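Local coordinates for protein phosphoserine aminotransferase (Bacillus alcalophilus, PDB 1W23) that catalyses the reversible, pyridoxal phosphate-dependent transamination of 3-phosphohydroxypyruvate to phosphoserine in serine biosynthesis, at residues 105-108 with 109-113; 19-22 with 23-27. One frame throughout, in Å; residues are numbered along the deposited sequence.

Overall arrangement
Following the chain from its N terminus, interaction 2 comes first, at the C-terminal end of helix 16-24, where residues 19-22 meet 23-27. Interaction 1 follows about eighty residues later, on helix 101-111, where 105-108 meet 109-113. Each closes within a single helix and the turn after it, so the two stand in series and neither nests in nor crosses the other. The centres of interactions 1 and 2 are about 40 Å apart, on opposite sides of the chain's centre. Interaction 1 belongs to the beta-alpha-beta unit of strands 93-98 and 115-121 in the seven-stranded sheet; interaction 2 packs on helix 241-256. Both also touch the second subunit of the homodimer.

Interaction 1: 105-108 with 109-113; sequences KALK and EAKLL
K108, modelled in two conformations, in one of them lays its aliphatic chain obliquely across the side chain of E109, its CG 4.0 Å from OE2 of that glutamate. The first torsion of E109 (chi1 -64°) sets CG beside its own backbone N and 3.7 Å from K105 O, one turn earlier; a bend at chi2 (-52°) then brings the carboxylate back along the helix. A water completes this fold, donating to K105 O at 2.8 Å and to E109 OE2 at 2.7 Å, and so links the acid to a backbone carbonyl whose bond from E109 N is weak. On another side of the helix K111 reaches back over the preceding turn: its CG lies 3.4 Å from L107 O, and its CE comes 4.2 Å from L107 CG. The same carbonyl oxygen accepts K111 N at 3.0 Å, while the bond from A110 N to A106 O is weak. L107 and A110 turn their side chains to the sheet, meeting Y96 and T116 in strands 93-98 and 115-121, as befits the helix of a beta-alpha-beta crossover. In the conformer described, K108 NZ is 5.2 Å from E109 OE2, too far for a salt bridge, though its charge might still favour the ionised glutamate. The firmer hold on OE2 comes from the water and from a hydrogen bond with T222 of the second subunit, which carries this carboxylate into the dimer interface.

Interaction 2: 19-22 with 23-27; sequences LERA and QKELL
R21, from the last turn of helix 16-24, and E25, from just beyond its end, run side by side in the same direction, and their charged ends associate through water. E25 OE1 is 4.0 Å from R21 NE, beyond salt-bridge range, with the guanidinium and carboxylate planes 58° apart. Two waters span the gap: one accepts from R21 NH2 and donates to E25 OE1, the other accepts from R21 NE at 3.0 Å and donates to E25 OE2 at 2.8 Å. The first torsion of E25 (chi1 68°) sets CG between its own backbone N and carbonyl carbon, and from there CG folds against R21 O at 3.4 Å. A third water donates to R21 O and, weakly, to E25 OE2.

Another water joins Q23 to the preceding turn, donating to E20 O and to Q23 OE1 at 2.7 Å. The backbone bonds are i to i+4: Q23 N to L19 O at 2.8 Å, K24 N to E20 O, and the longer E25 N to R21 O at 3.3 Å. E25 then leaves helical geometry, and beyond it L26 packs its CB against the backbone carbonyl of A22, 3.4 Å from A22 O.

Helix 241-256 covers this face of the short helix: D252 forms a salt bridge with R21 NH1, Y245 OH is hydrogen-bonded to E25 OE1, and nonpolar packing sets Y245 and M246 on A22 and F242 against L26. Q23 NE2 makes a hydrogen bond to Q23 O of the second subunit, so that the end of helix 16-24 packs on helix 241-256 and also borders the dimer partner.

Interaction 1: 105-108 with 109-113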
loop_
_atom_site.group_PDB
_atom_site.type_symbol
_atom_site.label_atom_id
_atom_site.label_comp_id
_atom_site.label_asym_id
_atom_site.label_seq_id
_atom_site.Cartn_x
_atom_site.Cartn_y
_atom_site.Cartn_z
ATOM N N LYS A 105 -20.337 5.819 1.853
ATOM C CA LYS A 105 -19.036 6.389 1.495
ATOM C C LYS A 105 -18.758 6.165 0.028
ATOM O O LYS A 105 -18.148 7.023 -0.658
ATOM C CB LYS A 105 -17.965 5.819 2.422
ATOM C CG LYS A 105 -17.844 6.517 3.781
ATOM C CD LYS A 105 -17.136 5.637 4.811
ATOM C CE LYS A 105 -15.773 6.133 5.217
ATOM N NZ LYS A 105 -15.855 7.348 6.075
ATOM N N ALA A 106 -19.159 5.018 -0.537
ATOM C CA ALA A 106 -18.983 4.754 -1.956
ATOM C C ALA A 106 -19.815 5.733 -2.796
ATOM O O ALA A 106 -19.344 6.331 -3.768
ATOM C CB ALA A 106 -19.287 3.294 -2.300
ATOM N N LEU A 107 -21.080 5.903 -2.413
ATOM C CA LEU A 107 -21.980 6.838 -3.119
ATOM C C LEU A 107 -21.386 8.214 -3.137
ATOM O O LEU A 107 -21.439 8.904 -4.177
ATOM C CB LEU A 107 -23.350 6.789 -2.459
ATOM C CG LEU A 107 -24.336 7.849 -2.920
ATOM C CD1 LEU A 107 -24.687 7.726 -4.384
ATOM C CD2 LEU A 107 -25.611 7.810 -2.092
ATOM N N LYS A 108 -20.882 8.675 -2.005
ATOM C CA LYS A 108 -20.355 10.039 -1.850
ATOM C C LYS A 108 -19.304 10.317 -2.915
ATOM O O LYS A 108 -19.251 11.397 -3.509
ATOM C CB LYS A 108 -19.823 10.257 -0.449
ATOM C CG LYS A 108 -19.086 11.538 -0.195
ATOM C CD LYS A 108 -18.476 11.600 1.200
ATOM C CE LYS A 108 -17.525 12.749 1.471
ATOM N NZ LYS A 108 -18.125 14.095 1.246
ATOM N N GLU A 109 -18.387 9.350 -3.151
ATOM C CA GLU A 109 -17.321 9.601 -4.109
ATOM C C GLU A 109 -17.847 9.661 -5.522
ATOM O O GLU A 109 -17.346 10.451 -6.344
ATOM C CB GLU A 109 -16.217 8.552 -3.970
ATOM C CG GLU A 109 -15.517 8.595 -2.644
ATOM C CD GLU A 109 -15.013 9.971 -2.268
ATOM O OE1 GLU A 109 -14.295 10.597 -3.099
ATOM O OE2 GLU A 109 -15.326 10.410 -1.134
ATOM N N ALA A 110 -18.834 8.851 -5.868
ATOM C CA ALA A 110 -19.427 8.941 -7.188
ATOM C C ALA A 110 -20.124 10.258 -7.423
ATOM O O ALA A 110 -20.062 10.803 -8.542
ATOM C CB ALA A 110 -20.369 7.764 -7.443
ATOM N N LYS A 111 -20.756 10.846 -6.413
ATOM C CA LYS A 111 -21.469 12.109 -6.534
ATOM C C LYS A 111 -20.525 13.212 -6.915
ATOM O O LYS A 111 -20.950 14.177 -7.605
ATOM C CB LYS A 111 -22.088 12.502 -5.207
ATOM C CG LYS A 111 -23.287 11.742 -4.819
ATOM C CD LYS A 111 -24.085 12.517 -3.755
ATOM C CE LYS A 111 -25.389 11.891 -3.490
ATOM N NZ LYS A 111 -26.164 11.997 -2.254
ATOM N N LEU A 112 -19.249 13.136 -6.547
ATOM C CA LEU A 112 -18.288 14.126 -6.970
ATOM C C LEU A 112 -17.975 14.067 -8.461
ATOM O O LEU A 112 -17.484 15.060 -9.056
ATOM C CB LEU A 112 -16.947 13.980 -6.182
ATOM C CG LEU A 112 -17.036 14.216 -4.669
ATOM C CD1 LEU A 112 -15.740 13.934 -3.859
ATOM C CD2 LEU A 112 -17.545 15.651 -4.422
ATOM N N LEU A 113 -18.240 12.952 -9.078
ATOM C CA LEU A 113 -17.798 12.736 -10.452
ATOM C C LEU A 113 -18.909 12.664 -11.479
ATOM O O LEU A 113 -18.693 12.752 -12.689
ATOM C CB LEU A 113 -16.986 11.453 -10.492
ATOM C CG LEU A 113 -15.703 11.544 -9.649
ATOM C CD1 LEU A 113 -15.085 10.155 -9.564
ATOM C CD2 LEU A 113 -14.712 12.567 -10.206
HETATM O O HOH W 1 -16.442 8.777 0.727
#

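Interaction 2: 19-22 with 23-27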
loop_
_atom_site.group_PDB
_atom_site.type_symbol
_atom_site.label_atom_id
_atom_site.label_comp_id
_atom_site.label_asym_id
_atom_site.label_seq_id
_atom_site.Cartn_x
_atom_site.Cartn_y
_atom_site.Cartn_z
ATOM N N LEU A 19 1.467 -16.843 9.079
ATOM C CA LEU A 19 2.420 -16.037 9.838
ATOM C C LEU A 19 3.651 -16.846 10.197
ATOM O O LEU A 19 4.774 -16.298 10.146
ATOM C CB LEU A 19 1.764 -15.437 11.095
ATOM C CG LEU A 19 0.813 -14.254 10.828
ATOM C CD1 LEU A 19 -0.048 -14.028 12.071
ATOM C CD2 LEU A 19 1.584 -13.014 10.473
ATOM N N GLU A 20 3.500 -18.087 10.631
ATOM C CA GLU A 20 4.648 -18.920 10.962
ATOM C C GLU A 20 5.521 -19.158 9.752
ATOM O O GLU A 20 6.738 -19.120 9.855
ATOM C CB GLU A 20 4.173 -20.224 11.581
ATOM C CG GLU A 20 3.593 -20.091 12.978
ATOM C CD GLU A 20 2.795 -21.234 13.513
ATOM O OE1 GLU A 20 2.212 -21.976 12.705
ATOM O OE2 GLU A 20 2.668 -21.387 14.744
ATOM N N ARG A 21 4.907 -19.391 8.595
ATOM C CA ARG A 21 5.644 -19.522 7.328
ATOM C C ARG A 21 6.431 -18.249 7.029
ATOM O O ARG A 21 7.608 -18.293 6.714
ATOM C CB ARG A 21 4.641 -19.863 6.213
ATOM C CG ARG A 21 5.204 -20.000 4.826
ATOM C CD ARG A 21 4.100 -20.362 3.845
ATOM N NE ARG A 21 4.620 -20.566 2.508
ATOM C CZ ARG A 21 3.819 -20.774 1.451
ATOM N NH1 ARG A 21 2.471 -20.772 1.585
ATOM N NH2 ARG A 21 4.363 -20.994 0.253
ATOM N N ALA A 22 5.736 -17.111 7.150
ATOM C CA ALA A 22 6.419 -15.844 6.869
ATOM C C ALA A 22 7.586 -15.618 7.832
ATOM O O ALA A 22 8.658 -15.122 7.443
ATOM C CB ALA A 22 5.410 -14.703 7.002
ATOM N N GLN A 23 7.399 -15.925 9.116
ATOM C CA GLN A 23 8.453 -15.754 10.107
ATOM C C GLN A 23 9.685 -16.596 9.729
ATOM O O GLN A 23 10.808 -16.111 9.765
ATOM C CB GLN A 23 7.951 -16.136 11.485
ATOM C CG GLN A 23 8.971 -15.900 12.592
ATOM C CD GLN A 23 8.462 -16.358 13.932
ATOM O OE1 GLN A 23 7.904 -17.470 14.082
ATOM N NE2 GLN A 23 8.602 -15.540 14.953
ATOM N N LYS A 24 9.450 -17.875 9.424
ATOM C CA LYS A 24 10.555 -18.789 9.180
ATOM C C LYS A 24 11.428 -18.317 8.043
ATOM O O LYS A 24 12.660 -18.438 8.133
ATOM C CB LYS A 24 10.002 -20.204 8.903
ATOM C CG LYS A 24 11.076 -21.269 8.790
ATOM C CD LYS A 24 10.362 -22.628 8.490
ATOM C CE LYS A 24 11.353 -23.799 8.423
ATOM N NZ LYS A 24 10.617 -25.123 8.508
ATOM N N GLU A 25 10.844 -17.784 6.992
ATOM C CA GLU A 25 11.585 -17.401 5.792
ATOM C C GLU A 25 11.761 -15.881 5.648
ATOM O O GLU A 25 12.113 -15.418 4.555
ATOM C CB GLU A 25 10.994 -18.056 4.521
ATOM C CG GLU A 25 9.599 -17.576 4.107
ATOM C CD GLU A 25 8.863 -18.493 3.138
ATOM O OE1 GLU A 25 7.807 -18.102 2.643
ATOM O OE2 GLU A 25 9.307 -19.607 2.824
ATOM N N LEU A 26 11.573 -15.114 6.715
ATOM C CA LEU A 26 11.591 -13.642 6.611
ATOM C C LEU A 26 12.937 -13.135 6.135
ATOM O O LEU A 26 12.966 -12.065 5.520
ATOM C CB LEU A 26 11.212 -12.963 7.929
ATOM C CG LEU A 26 10.680 -11.555 7.746
ATOM C CD1 LEU A 26 9.291 -11.535 7.166
ATOM C CD2 LEU A 26 10.669 -10.791 9.088
ATOM N N LEU A 27 14.032 -13.815 6.477
ATOM C CA LEU A 27 15.351 -13.336 6.117
ATOM C C LEU A 27 15.916 -13.993 4.874
ATOM O O LEU A 27 16.857 -13.450 4.255
ATOM C CB LEU A 27 16.341 -13.606 7.279
ATOM C CG LEU A 27 15.877 -13.215 8.660
ATOM C CD1 LEU A 27 16.960 -13.507 9.733
ATOM C CD2 LEU A 27 15.465 -11.772 8.696
HETATM O O HOH W 2 7.849 -19.670 12.478
HETATM O O HOH W 3 7.006 -19.530 0.253
HETATM O O HOH W 4 8.746 -20.780 5.585
HETATM O O HOH W 5 7.381 -21.650 2.467
#